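Local atomic coordinates of DNA primase (Aquifex aeolicus, PDB entry 2AU3), a protein that synthesises the short RNA primers from which DNA polymerase starts during DNA replication. Residues A247-G252 with N266-L271. Numbering follows the deposited sequence.
Sequences AILVEG and NVVAPL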
loop_
_atom_site.group_PDB
_atom_site.type_symbol
_atom_site.label_atom_id
_atom_site.label_comp_id
_atom_site.label_asym_id
_atom_site.label_seq_id
_atom_site.Cartn_x
_atom_site.Cartn_y
_atom_site.Cartn_z
ATOM N N ALA A 247 1.497 13.907 3.489
ATOM C CA ALA A 247 0.836 12.722 3.000
ATOM C C ALA A 247 -0.654 13.021 2.959
ATOM O O ALA A 247 -1.137 13.844 3.731
ATOM C CB ALA A 247 1.108 11.530 3.934
ATOM N N ILE A 248 -1.381 12.315 2.092
ATOM C CA ILE A 248 -2.836 12.370 2.099
ATOM C C ILE A 248 -3.318 11.009 2.622
ATOM O O ILE A 248 -2.852 10.003 2.155
ATOM C CB ILE A 248 -3.390 12.645 0.668
ATOM C CG1 ILE A 248 -2.931 14.023 0.162
ATOM C CG2 ILE A 248 -4.970 12.492 0.660
ATOM C CD1 ILE A 248 -2.924 14.195 -1.413
ATOM N N LEU A 249 -4.177 11.004 3.658
ATOM C CA LEU A 249 -4.763 9.783 4.172
ATOM C C LEU A 249 -6.183 9.637 3.675
ATOM O O LEU A 249 -7.025 10.512 3.881
ATOM C CB LEU A 249 -4.699 9.753 5.732
ATOM C CG LEU A 249 -5.353 8.575 6.480
ATOM C CD1 LEU A 249 -4.541 7.274 6.351
ATOM C CD2 LEU A 249 -5.599 8.957 7.983
ATOM N N VAL A 250 -6.437 8.544 2.959
ATOM C CA VAL A 250 -7.782 8.227 2.477
ATOM C C VAL A 250 -8.239 6.968 3.189
ATOM O O VAL A 250 -7.426 6.331 3.867
ATOM C CB VAL A 250 -7.830 8.038 0.915
ATOM C CG1 VAL A 250 -7.457 9.334 0.188
ATOM C CG2 VAL A 250 -6.923 6.885 0.449
ATOM N N GLU A 251 -9.518 6.596 3.046
ATOM C CA GLU A 251 -10.086 5.535 3.893
ATOM C C GLU A 251 -9.700 4.128 3.509
ATOM O O GLU A 251 -9.549 3.266 4.382
ATOM C CB GLU A 251 -11.616 5.610 3.952
ATOM C CG GLU A 251 -12.150 6.952 4.429
ATOM C CD GLU A 251 -13.619 6.911 4.854
ATOM O OE1 GLU A 251 -13.917 6.294 5.903
ATOM O OE2 GLU A 251 -14.461 7.534 4.156
ATOM N N GLY A 252 -9.611 3.854 2.211
ATOM C CA GLY A 252 -9.409 2.488 1.751
ATOM C C GLY A 252 -8.643 2.398 0.437
ATOM O O GLY A 252 -8.276 3.427 -0.138
ATOM N N ASN A 266 1.106 10.866 -3.198
ATOM C CA ASN A 266 1.624 10.893 -1.825
ATOM C C ASN A 266 0.490 10.521 -0.879
ATOM O O ASN A 266 0.144 11.279 -0.012
ATOM C CB ASN A 266 2.207 12.284 -1.486
ATOM C CG ASN A 266 1.181 13.419 -1.681
ATOM O OD1 ASN A 266 0.352 13.364 -2.588
ATOM N ND2 ASN A 266 1.259 14.444 -0.843
ATOM N N VAL A 267 -0.062 9.331 -1.080
ATOM C CA VAL A 267 -1.345 8.883 -0.500
ATOM C C VAL A 267 -1.141 7.527 0.162
ATOM O O VAL A 267 -0.492 6.634 -0.436
ATOM C CB VAL A 267 -2.422 8.672 -1.614
ATOM C CG1 VAL A 267 -3.826 8.356 -0.992
ATOM C CG2 VAL A 267 -2.536 9.906 -2.506
ATOM N N VAL A 268 -1.753 7.348 1.353
ATOM C CA VAL A 268 -1.765 6.077 2.083
ATOM C C VAL A 268 -3.174 5.803 2.563
ATOM O O VAL A 268 -4.012 6.692 2.569
ATOM C CB VAL A 268 -0.849 6.105 3.353
ATOM C CG1 VAL A 268 0.637 5.998 2.938
ATOM C CG2 VAL A 268 -1.062 7.383 4.143
ATOM N N ALA A 269 -3.435 4.564 2.961
ATOM C CA ALA A 269 -4.734 4.224 3.523
ATOM C C ALA A 269 -4.562 3.163 4.599
ATOM O O ALA A 269 -3.627 2.356 4.513
ATOM C CB ALA A 269 -5.660 3.725 2.420
ATOM N N PRO A 270 -5.442 3.139 5.619
ATOM C CA PRO A 270 -5.372 2.120 6.681
ATOM C C PRO A 270 -5.629 0.745 6.103
ATOM O O PRO A 270 -6.339 0.608 5.091
ATOM C CB PRO A 270 -6.512 2.511 7.635
ATOM C CG PRO A 270 -6.757 3.938 7.352
ATOM C CD PRO A 270 -6.510 4.117 5.881
ATOM N N LEU A 271 -5.045 -0.269 6.710
ATOM C CA LEU A 271 -5.224 -1.579 6.137
ATOM C C LEU A 271 -6.568 -2.087 6.531
ATOM O O LEU A 271 -6.906 -2.199 7.734
ATOM C CB LEU A 271 -4.100 -2.533 6.501
ATOM C CG LEU A 271 -3.396 -3.094 5.261
ATOM C CD1 LEU A 271 -3.820 -2.395 3.966
ATOM C CD2 LEU A 271 -1.904 -3.013 5.435
#
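Ile248 meets Asn266 through backbone and side chain alike: its N donates a 2.8 Å hydrogen bond to Asn266 O, in the carbonyl plane, while its CD1 methyl makes a van der Waals contact of 3.6 Å with the amide oxygen Asn266 OD1. What brings the amide there is Asn266 chi1 of 57°, which sets CG between backbone N and carbonyl carbon; ND2 then bonds Phe246 O, which helps fix the amide's rotation. Two further bonds continue the parallel pairing, Val268 N to Ile248 O (3.0 Å) and Val250 N to Val268 O, the latter with an N-H...O angle of 172°. Strand 247-249, helix 253-261 and strand 267-270 form a beta-alpha-beta unit of the Toprim domain, with Leu256 and Leu259 of the helix against Val267. Leu249 CD1 packs on both Val268 CG2, at 4.1 Å, and Pro270 CD, at 3.8 Å. Pro270 N has no hydrogen, so the bonding pattern stops there: ring CD sits 3.1 Å from Val250 O, a buried carbonyl without a hydrogen-bond partner in the model. With Pro270 replaced by an alanine, CG and CD go, which would probably open a gap beside Leu249 CD1. Following Val250, Glu251, a predicted magnesium ligand, directs OE2 to Asp295 N.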